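Local coordinates for internalin (Listeria monocytogenes serotype 4b, PDB 4FMZ), which probably takes part in bacterial adhesion to, or invasion of, host cells through protein contacts made by its curved leucine-rich-repeat domain, at residues Glu42-Thr47 and Tyr64-Glu69; Leu184-Ile189 and Ala206-Ile211; Glu302-Ile307 and Arg327-Leu332. One frame throughout, in Å; residues are numbered along the deposited sequence.

Contact 1: Glu42-Thr47 and Tyr64-Glu69; sequences ELESIT and YLTNLE
N67 reaches across to the backbone of E44 and makes the side-chain hydrogen bond of this contact. Its CG lies anti to its own carbonyl carbon (chi1 -74°), which carries the amide to E44 O. ND2 stands 2.7 Å from E44 O, the N-H pointing almost straight at it (170°), in the carbonyl plane and on a lone pair. Asparagine suits the place because its short amide serves two partners: OD1 bonds to K89 NZ, and the two bonds together fix the amide's rotation. Further along, E69 N gives a backbone hydrogen bond of 2.9 Å to T47 O.

A water molecule bridges the two type I turns, L43-I46 and L65-L68. It accepts from N67 N at 2.9 Å and donates to L43 O at 2.8 Å and to I46 O at 2.7 Å, satisfying three backbone groups.

The apolar part is built from branched side chains. L43 splits its methyls, CD1 lying 3.8 Å from Y64 CB while CD2 meets L65 CD1 where the leucines cross at about a right angle. In the modelled conformer of I46, CG2 touches both L65 CD2 and L68 CD1.

I46 rests on V28 and L29 and L65 on I25, all of helix 19-29, while L65 and L68 reach L49 of strand 48-50. The contact thus joins the helical N-terminal cap to the first leucine-rich repeats.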
loop_
_atom_site.group_PDB
_atom_site.type_symbol
_atom_site.label_atom_id
_atom_site.label_comp_id
_atom_site.label_asym_id
_atom_site.label_seq_id
_atom_site.Cartn_x
_atom_site.Cartn_y
_atom_site.Cartn_z
ATOM N N GLU A 42 -23.213 7.295 29.272
ATOM C CA GLU A 42 -22.048 6.415 29.200
ATOM C C GLU A 42 -21.736 6.008 27.758
ATOM O O GLU A 42 -20.560 5.979 27.374
ATOM C CB GLU A 42 -22.254 5.169 30.068
ATOM C CG GLU A 42 -22.182 5.460 31.557
ATOM C CD GLU A 42 -22.539 4.291 32.452
ATOM O OE1 GLU A 42 -23.473 3.530 32.104
ATOM O OE2 GLU A 42 -21.879 4.132 33.503
ATOM N N LEU A 43 -22.776 5.724 26.947
ATOM C CA LEU A 43 -22.567 5.344 25.544
ATOM C C LEU A 43 -22.069 6.531 24.726
ATOM O O LEU A 43 -21.213 6.359 23.857
ATOM C CB LEU A 43 -23.835 4.741 24.910
ATOM C CG LEU A 43 -24.265 3.386 25.474
ATOM C CD1 LEU A 43 -25.600 2.974 24.916
ATOM C CD2 LEU A 43 -23.220 2.291 25.223
ATOM N N GLU A 44 -22.545 7.749 25.066
ATOM C CA GLU A 44 -22.116 8.978 24.397
ATOM C C GLU A 44 -20.701 9.419 24.845
ATOM O O GLU A 44 -20.144 10.337 24.248
ATOM C CB GLU A 44 -23.127 10.094 24.636
ATOM C CG GLU A 44 -24.398 9.920 23.823
ATOM C CD GLU A 44 -25.503 10.919 24.128
ATOM O OE1 GLU A 44 -25.354 11.736 25.069
ATOM O OE2 GLU A 44 -26.536 10.870 23.426
ATOM N N SER A 45 -20.105 8.742 25.857
ATOM C CA SER A 45 -18.751 9.051 26.324
ATOM C C SER A 45 -17.670 8.305 25.504
ATOM O O SER A 45 -16.484 8.638 25.629
ATOM C CB SER A 45 -18.599 8.721 27.808
ATOM O OG SER A 45 -18.437 7.333 28.060
ATOM N N ILE A 46 -18.080 7.309 24.675
ATOM C CA ILE A 46 -17.166 6.505 23.859
ATOM C C ILE A 46 -16.798 7.244 22.566
ATOM O O ILE A 46 -17.615 7.347 21.652
ATOM C CB ILE A 46 -17.747 5.090 23.554
ATOM C CG1 ILE A 46 -18.289 4.375 24.822
ATOM C CG2 ILE A 46 -16.748 4.218 22.769
ATOM C CD1 ILE A 46 -17.310 4.214 25.945
ATOM N N THR A 47 -15.554 7.720 22.482
ATOM C CA THR A 47 -15.020 8.409 21.296
ATOM C C THR A 47 -14.111 7.459 20.508
ATOM O O THR A 47 -13.836 7.703 19.327
ATOM C CB THR A 47 -14.291 9.695 21.690
ATOM O OG1 THR A 47 -13.182 9.388 22.526
ATOM C CG2 THR A 47 -15.202 10.700 22.376
ATOM N N TYR A 64 -25.723 3.870 18.907
ATOM C CA TYR A 64 -25.851 4.671 20.142
ATOM C C TYR A 64 -24.562 5.397 20.546
ATOM O O TYR A 64 -24.589 6.294 21.409
ATOM C CB TYR A 64 -26.305 3.807 21.312
ATOM C CG TYR A 64 -27.740 3.374 21.178
ATOM C CD1 TYR A 64 -28.784 4.277 21.380
ATOM C CD2 TYR A 64 -28.063 2.066 20.833
ATOM C CE1 TYR A 64 -30.111 3.873 21.299
ATOM C CE2 TYR A 64 -29.384 1.652 20.736
ATOM C CZ TYR A 64 -30.404 2.562 20.976
ATOM O OH TYR A 64 -31.705 2.185 20.845
ATOM N N LEU A 65 -23.442 5.010 19.921
ATOM C CA LEU A 65 -22.146 5.632 20.172
ATOM C C LEU A 65 -22.030 6.867 19.271
ATOM O O LEU A 65 -21.158 6.937 18.411
ATOM C CB LEU A 65 -21.020 4.600 19.914
ATOM C CG LEU A 65 -20.629 3.688 21.089
ATOM C CD1 LEU A 65 -21.806 2.856 21.600
ATOM C CD2 LEU A 65 -19.519 2.769 20.698
ATOM N N THR A 66 -22.934 7.846 19.471
ATOM C CA THR A 66 -23.045 9.041 18.642
ATOM C C THR A 66 -21.793 9.922 18.662
ATOM O O THR A 66 -21.588 10.639 17.682
ATOM C CB THR A 66 -24.290 9.832 18.997
ATOM O OG1 THR A 66 -24.296 10.098 20.400
ATOM C CG2 THR A 66 -25.561 9.113 18.585
ATOM N N ASN A 67 -20.924 9.826 19.696
ATOM C CA ASN A 67 -19.706 10.637 19.732
ATOM C C ASN A 67 -18.466 9.877 19.263
ATOM O O ASN A 67 -17.352 10.383 19.401
ATOM C CB ASN A 67 -19.492 11.196 21.122
ATOM C CG ASN A 67 -20.443 12.317 21.432
ATOM O OD1 ASN A 67 -20.701 13.207 20.620
ATOM N ND2 ASN A 67 -21.029 12.256 22.605
ATOM N N LEU A 68 -18.652 8.676 18.705
ATOM C CA LEU A 68 -17.557 7.834 18.217
ATOM C C LEU A 68 -16.849 8.506 17.056
ATOM O O LEU A 68 -17.496 8.926 16.090
ATOM C CB LEU A 68 -18.085 6.454 17.799
ATOM C CG LEU A 68 -17.083 5.326 17.613
ATOM C CD1 LEU A 68 -16.419 4.932 18.943
ATOM C CD2 LEU A 68 -17.769 4.124 17.012
ATOM N N GLU A 69 -15.518 8.621 17.173
ATOM C CA GLU A 69 -14.645 9.239 16.172
ATOM C C GLU A 69 -13.693 8.215 15.577
ATOM O O GLU A 69 -13.299 8.331 14.421
ATOM C CB GLU A 69 -13.811 10.356 16.812
ATOM C CG GLU A 69 -14.587 11.565 17.317
ATOM C CD GLU A 69 -13.729 12.567 18.071
ATOM O OE1 GLU A 69 -12.488 12.556 17.897
ATOM O OE2 GLU A 69 -14.301 13.378 18.833
HETATM O O HOH W 1 -20.235 7.802 21.704
#

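Contact 2: Leu184-Ile189 and Ala206-Ile211; sequences LNYNQI and AYVNQI. With EDO (1,2-ethanediol), chain E.
N209 and the backbone of L184-I189 form an inter-repeat contact of a leucine-rich-repeat solenoid, in which an asparagine is inserted between two successive turns just after their parallel strands. Both ends of its amide are used. ND2 donates to L184 O of the preceding turn at 2.9 Å and, with its second hydrogen, to A206 O of its own turn, also at 2.9 Å. OD1 accepts twice, from N187 N at 3.0 Å and from I189 N at 3.3 Å. These donors come from opposite faces of the amide plane, and N187 N stands well above it, 44° out. Four bonds grip a buried polar group; asparagine fits because its short amide carries donor and acceptor side by side, matching loop carbonyls and N-H groups.

Direct backbone bonds flank it, Y186 N to Y207 O at 2.8 Å and Q210 N to I189 O at 2.8 Å.

At the exposed edge, the N185 amide lies flat over the Y207 ring, their planes 16° apart and CG above the ring centre. Y207 reaches this place because its CG lies between the backbone N and carbonyl carbon (chi1 57°). N185 OD1 accepts from Y207 N and also bonds to T205 OG1. V208 CG1 makes a CH-pi contact over one face of Y186, 3.9 Å from the ring centroid. An ethanediol, probably from the crystallisation liquor, bridges the segments: O2 accepts from Q210 NE2, 2.9 Å away, and donates to N187 O, while Q188 NE2 donates to O1.

A related link is made on each side: N187 bonds through ND2 to V162 O and through OD1 to S165 OG, while N231 bonds to A206 and I211, tying the turns after strands 181-183 and 203-205 to their neighbours.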
loop_
_atom_site.group_PDB
_atom_site.type_symbol
_atom_site.label_atom_id
_atom_site.label_comp_id
_atom_site.label_asym_id
_atom_site.label_seq_id
_atom_site.Cartn_x
_atom_site.Cartn_y
_atom_site.Cartn_z
ATOM N N LEU A 184 -0.316 0.061 -6.093
ATOM C CA LEU A 184 -1.150 -0.518 -7.143
ATOM C C LEU A 184 -0.651 -1.923 -7.488
ATOM O O LEU A 184 -0.770 -2.370 -8.634
ATOM C CB LEU A 184 -1.175 0.389 -8.381
ATOM C CG LEU A 184 -1.928 1.736 -8.213
ATOM C CD1 LEU A 184 -1.877 2.533 -9.488
ATOM C CD2 LEU A 184 -3.397 1.531 -7.786
ATOM N N ASN A 185 -0.132 -2.628 -6.477
ATOM C CA ASN A 185 0.431 -3.974 -6.650
ATOM C C ASN A 185 -0.613 -4.991 -7.085
ATOM O O ASN A 185 -1.750 -4.950 -6.620
ATOM C CB ASN A 185 1.067 -4.469 -5.343
ATOM C CG ASN A 185 2.283 -3.710 -4.895
ATOM O OD1 ASN A 185 2.988 -3.068 -5.683
ATOM N ND2 ASN A 185 2.575 -3.791 -3.611
ATOM N N TYR A 186 -0.200 -5.920 -7.954
ATOM C CA TYR A 186 -0.955 -7.088 -8.404
ATOM C C TYR A 186 -2.387 -6.758 -8.895
ATOM O O TYR A 186 -3.363 -7.352 -8.431
ATOM C CB TYR A 186 -0.995 -8.150 -7.272
ATOM C CG TYR A 186 -1.130 -9.595 -7.723
ATOM C CD1 TYR A 186 -1.720 -9.917 -8.942
ATOM C CD2 TYR A 186 -0.747 -10.643 -6.890
ATOM C CE1 TYR A 186 -1.885 -11.239 -9.341
ATOM C CE2 TYR A 186 -0.895 -11.973 -7.286
ATOM C CZ TYR A 186 -1.466 -12.264 -8.513
ATOM O OH TYR A 186 -1.599 -13.566 -8.941
ATOM N N ASN A 187 -2.498 -5.880 -9.883
ATOM C CA ASN A 187 -3.800 -5.584 -10.469
ATOM C C ASN A 187 -3.772 -6.077 -11.925
ATOM O O ASN A 187 -3.100 -7.076 -12.190
ATOM C CB ASN A 187 -4.125 -4.097 -10.309
ATOM C CG ASN A 187 -4.386 -3.727 -8.862
ATOM O OD1 ASN A 187 -5.171 -4.374 -8.166
ATOM N ND2 ASN A 187 -3.728 -2.689 -8.365
ATOM N N GLN A 188 -4.474 -5.407 -12.858
ATOM C CA GLN A 188 -4.481 -5.759 -14.289
ATOM C C GLN A 188 -4.122 -4.496 -15.104
ATOM O O GLN A 188 -4.685 -4.253 -16.173
ATOM C CB GLN A 188 -5.868 -6.329 -14.695
ATOM C CG GLN A 188 -6.350 -7.553 -13.894
ATOM C CD GLN A 188 -5.469 -8.775 -14.058
ATOM O OE1 GLN A 188 -5.064 -9.144 -15.167
ATOM N NE2 GLN A 188 -5.165 -9.446 -12.951
ATOM N N ILE A 189 -3.174 -3.690 -14.581
ATOM C CA ILE A 189 -2.813 -2.402 -15.160
ATOM C C ILE A 189 -1.809 -2.560 -16.314
ATOM O O ILE A 189 -0.706 -3.074 -16.143
ATOM C CB ILE A 189 -2.299 -1.410 -14.073
ATOM C CG1 ILE A 189 -3.339 -1.215 -12.945
ATOM C CG2 ILE A 189 -1.950 -0.051 -14.683
ATOM C CD1 ILE A 189 -2.743 -0.766 -11.623
ATOM N N ALA A 206 3.949 -0.833 -7.760
ATOM C CA ALA A 206 2.997 -1.341 -8.745
ATOM C C ALA A 206 3.542 -2.625 -9.351
ATOM O O ALA A 206 3.390 -2.864 -10.553
ATOM C CB ALA A 206 2.736 -0.287 -9.831
ATOM N N TYR A 207 4.154 -3.477 -8.507
ATOM C CA TYR A 207 4.686 -4.734 -9.010
ATOM C C TYR A 207 3.543 -5.672 -9.412
ATOM O O TYR A 207 2.426 -5.532 -8.906
ATOM C CB TYR A 207 5.672 -5.413 -8.029
ATOM C CG TYR A 207 5.154 -5.729 -6.641
ATOM C CD1 TYR A 207 4.215 -6.738 -6.438
ATOM C CD2 TYR A 207 5.724 -5.141 -5.516
ATOM C CE1 TYR A 207 3.767 -7.067 -5.158
ATOM C CE2 TYR A 207 5.327 -5.507 -4.226
ATOM C CZ TYR A 207 4.332 -6.453 -4.053
ATOM O OH TYR A 207 3.901 -6.778 -2.791
ATOM N N VAL A 208 3.830 -6.606 -10.351
ATOM C CA VAL A 208 2.907 -7.642 -10.833
ATOM C C VAL A 208 1.686 -6.988 -11.522
ATOM O O VAL A 208 0.549 -7.065 -11.069
ATOM C CB VAL A 208 2.525 -8.697 -9.741
ATOM C CG1 VAL A 208 1.708 -9.846 -10.323
ATOM C CG2 VAL A 208 3.776 -9.263 -9.081
ATOM N N ASN A 209 1.957 -6.328 -12.642
ATOM C CA ASN A 209 0.941 -5.742 -13.500
ATOM C C ASN A 209 1.354 -6.089 -14.935
ATOM O O ASN A 209 2.099 -7.063 -15.129
ATOM C CB ASN A 209 0.776 -4.224 -13.235
ATOM C CG ASN A 209 -0.041 -3.937 -12.006
ATOM O OD1 ASN A 209 -1.252 -4.148 -11.990
ATOM N ND2 ASN A 209 0.597 -3.480 -10.940
ATOM N N GLN A 210 0.878 -5.333 -15.924
ATOM C CA GLN A 210 1.196 -5.547 -17.338
ATOM C C GLN A 210 1.711 -4.226 -17.940
ATOM O O GLN A 210 1.443 -3.922 -19.105
ATOM C CB GLN A 210 -0.068 -6.051 -18.085
ATOM C CG GLN A 210 -0.557 -7.441 -17.662
ATOM C CD GLN A 210 -2.013 -7.663 -18.013
ATOM O OE1 GLN A 210 -2.414 -7.661 -19.184
ATOM N NE2 GLN A 210 -2.845 -7.863 -17.001
ATOM N N ILE A 211 2.445 -3.438 -17.131
ATOM C CA ILE A 211 2.958 -2.119 -17.504
ATOM C C ILE A 211 4.137 -2.246 -18.492
ATOM O O ILE A 211 5.140 -2.911 -18.205
ATOM C CB ILE A 211 3.325 -1.291 -16.233
ATOM C CG1 ILE A 211 2.062 -1.070 -15.326
ATOM C CG2 ILE A 211 3.936 0.072 -16.611
ATOM C CD1 ILE A 211 2.370 -0.762 -13.839
HETATM C C1 EDO E . -1.215 -10.544 -14.037
HETATM O O1 EDO E . -2.573 -10.716 -13.653
HETATM C C2 EDO E . -0.766 -9.109 -13.685
HETATM O O2 EDO E . -1.592 -8.180 -14.371
#

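Contact 3: Glu302-Ile307 and Arg327-Leu332; sequences EDMEVI and RPLASL
P328 sets its ring against the backbone and CB of M304, in the first turn of the short helix 304-308. P328 CB lies 3.8 Å from M304 C and equally far from E305 N, while CG meets M304 CB at 3.9 Å. Proline suits the beginning of this 3-10 segment, where its ring offers a rigid apolar surface and its nitrogen has no hydrogen to satisfy.

L329 follows as the central side chain. Its CG, anti to its carbonyl carbon (chi1 -52°), aims the fork at the helix; CD2, the branch off the extended line, enters between M304 and I307, reaching I307 CB at 3.7 Å. CD1 faces the selenium of M304; that residue is a selenomethionine deposited in two conformers, so the very close approach of its CG to L329 is doubtful in detail. The branched end of leucine lets one residue touch two helix side chains at once.

S331 turns to the helix end by another route, its OG bonding to G308 O. L332 then closes the segment, its N bonded to L329 O. Its CD1 touches I307 CG2 at 4.0 Å, and CD2 comes within 3.3 Å of I307 O, a methyl laid against a carbonyl. Both I307 and L332 also rest on L316 of strand 315-317, and L329 meets L318.

No hydrogen bond crosses between 302-307 and 327-332. Cohesion there consequently comes from van der Waals contact and the burial of M304, I307, L329 and L332, while 327-332 satisfies part of its own backbone. E305 points away and is exposed, and R327 pairs with D325 in a salt bridge.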
loop_
_atom_site.group_PDB
_atom_site.type_symbol
_atom_site.label_atom_id
_atom_site.label_comp_id
_atom_site.label_asym_id
_atom_site.label_seq_id
_atom_site.Cartn_x
_atom_site.Cartn_y
_atom_site.Cartn_z
ATOM N N GLU A 302 34.180 -9.747 -17.536
ATOM C CA GLU A 302 34.591 -8.367 -17.802
ATOM C C GLU A 302 33.739 -7.338 -17.038
ATOM O O GLU A 302 34.111 -6.163 -16.983
ATOM C CB GLU A 302 34.536 -8.069 -19.319
ATOM C CG GLU A 302 33.130 -7.990 -19.914
ATOM C CD GLU A 302 32.395 -9.281 -20.233
ATOM O OE1 GLU A 302 32.907 -10.383 -19.916
ATOM O OE2 GLU A 302 31.290 -9.182 -20.812
ATOM N N ASP A 303 32.604 -7.759 -16.463
ATOM C CA ASP A 303 31.715 -6.841 -15.758
ATOM C C ASP A 303 31.948 -6.829 -14.273
ATOM O O ASP A 303 31.255 -6.095 -13.564
ATOM C CB ASP A 303 30.251 -7.254 -16.021
ATOM C CG ASP A 303 29.900 -7.361 -17.491
ATOM O OD1 ASP A 303 30.149 -6.381 -18.240
ATOM O OD2 ASP A 303 29.383 -8.419 -17.896
HETATM N N MSE A 304 32.890 -7.644 -13.785
HETATM C CA MSE A 304 33.101 -7.793 -12.355
HETATM C C MSE A 304 33.930 -6.680 -11.725
HETATM O O MSE A 304 33.674 -6.319 -10.565
HETATM C CB MSE A 304 33.711 -9.154 -12.067
HETATM C CG MSE A 304 32.981 -9.873 -10.981
HETATM SE SE MSE A 304 31.183 -10.639 -11.311
HETATM C CE MSE A 304 30.287 -9.424 -12.504
ATOM N N GLU A 305 34.874 -6.117 -12.477
ATOM C CA GLU A 305 35.752 -5.035 -12.011
ATOM C C GLU A 305 34.958 -3.835 -11.480
ATOM O O GLU A 305 35.325 -3.285 -10.440
ATOM C CB GLU A 305 36.694 -4.593 -13.146
ATOM C CG GLU A 305 37.944 -3.871 -12.673
ATOM C CD GLU A 305 38.815 -3.331 -13.792
ATOM O OE1 GLU A 305 39.464 -4.141 -14.495
ATOM O OE2 GLU A 305 38.854 -2.091 -13.964
ATOM N N VAL A 306 33.869 -3.443 -12.175
ATOM C CA VAL A 306 33.041 -2.304 -11.759
ATOM C C VAL A 306 32.320 -2.637 -10.421
ATOM O O VAL A 306 32.282 -1.778 -9.530
ATOM C CB VAL A 306 32.069 -1.789 -12.873
ATOM C CG1 VAL A 306 31.057 -2.845 -13.310
ATOM C CG2 VAL A 306 31.357 -0.513 -12.433
ATOM N N ILE A 307 31.823 -3.884 -10.253
ATOM C CA ILE A 307 31.131 -4.272 -9.007
ATOM C C ILE A 307 32.115 -4.259 -7.831
ATOM O O ILE A 307 31.741 -3.840 -6.743
ATOM C CB ILE A 307 30.373 -5.627 -9.104
ATOM C CG1 ILE A 307 29.380 -5.614 -10.282
ATOM C CG2 ILE A 307 29.633 -5.915 -7.792
ATOM C CD1 ILE A 307 28.658 -6.909 -10.546
ATOM N N ARG A 327 37.174 -13.088 -8.857
ATOM C CA ARG A 327 38.323 -12.492 -8.155
ATOM C C ARG A 327 38.223 -10.945 -8.042
ATOM O O ARG A 327 38.504 -10.470 -6.945
ATOM C CB ARG A 327 39.658 -12.903 -8.754
ATOM C CG ARG A 327 40.059 -14.324 -8.349
ATOM C CD ARG A 327 41.313 -14.799 -9.053
ATOM N NE ARG A 327 41.113 -14.981 -10.494
ATOM C CZ ARG A 327 42.065 -15.377 -11.330
ATOM N NH1 ARG A 327 43.284 -15.641 -10.879
ATOM N NH2 ARG A 327 41.806 -15.512 -12.625
ATOM N N PRO A 328 37.727 -10.150 -9.040
ATOM C CA PRO A 328 37.594 -8.690 -8.816
ATOM C C PRO A 328 36.622 -8.306 -7.674
ATOM O O PRO A 328 36.669 -7.160 -7.212
ATOM C CB PRO A 328 37.086 -8.168 -10.168
ATOM C CG PRO A 328 37.523 -9.184 -11.157
ATOM C CD PRO A 328 37.353 -10.492 -10.428
ATOM N N LEU A 329 35.779 -9.255 -7.190
ATOM C CA LEU A 329 34.817 -9.001 -6.097
ATOM C C LEU A 329 35.428 -9.207 -4.710
ATOM O O LEU A 329 34.735 -9.002 -3.710
ATOM C CB LEU A 329 33.568 -9.893 -6.220
ATOM C CG LEU A 329 32.821 -9.918 -7.542
ATOM C CD1 LEU A 329 31.693 -10.925 -7.503
ATOM C CD2 LEU A 329 32.282 -8.541 -7.892
ATOM N N ALA A 330 36.711 -9.612 -4.638
ATOM C CA ALA A 330 37.410 -9.858 -3.364
ATOM C C ALA A 330 37.445 -8.595 -2.477
ATOM O O ALA A 330 37.500 -8.710 -1.249
ATOM C CB ALA A 330 38.823 -10.351 -3.629
ATOM N N SER A 331 37.383 -7.403 -3.097
ATOM C CA SER A 331 37.388 -6.110 -2.402
ATOM C C SER A 331 36.068 -5.806 -1.680
ATOM O O SER A 331 36.024 -4.883 -0.876
ATOM C CB SER A 331 37.692 -4.987 -3.383
ATOM O OG SER A 331 36.925 -5.136 -4.568
ATOM N N LEU A 332 34.995 -6.554 -1.951
ATOM C CA LEU A 332 33.712 -6.285 -1.304
ATOM C C LEU A 332 33.730 -6.855 0.130
ATOM O O LEU A 332 33.348 -8.000 0.380
ATOM C CB LEU A 332 32.560 -6.815 -2.164
ATOM C CG LEU A 332 32.538 -6.290 -3.610
ATOM C CD1 LEU A 332 31.417 -6.889 -4.381
ATOM C CD2 LEU A 332 32.457 -4.762 -3.651
#

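How the contacts relate
The three contacts follow one another along the same curved solenoid: contact 1 where the N-terminal cap meets the repeats, contact 2 in the middle and contact 3 near the C-terminal end. The centres of contacts 1 and 2 are 41 Å apart. Those of contacts 2 and 3 are 35 Å apart. Between contacts 1 and 3 the centres are 65 Å apart, less than the sum, as expected of an arc. None touches another. Their chemistry differs, mixed with a bridging water in contact 1, amide-rich in contact 2, apolar in contact 3. One ethanediol binds at contact 2 and another lies about 3 Å from the T47 side chain; both probably come from the crystallisation liquor, and no active site is known.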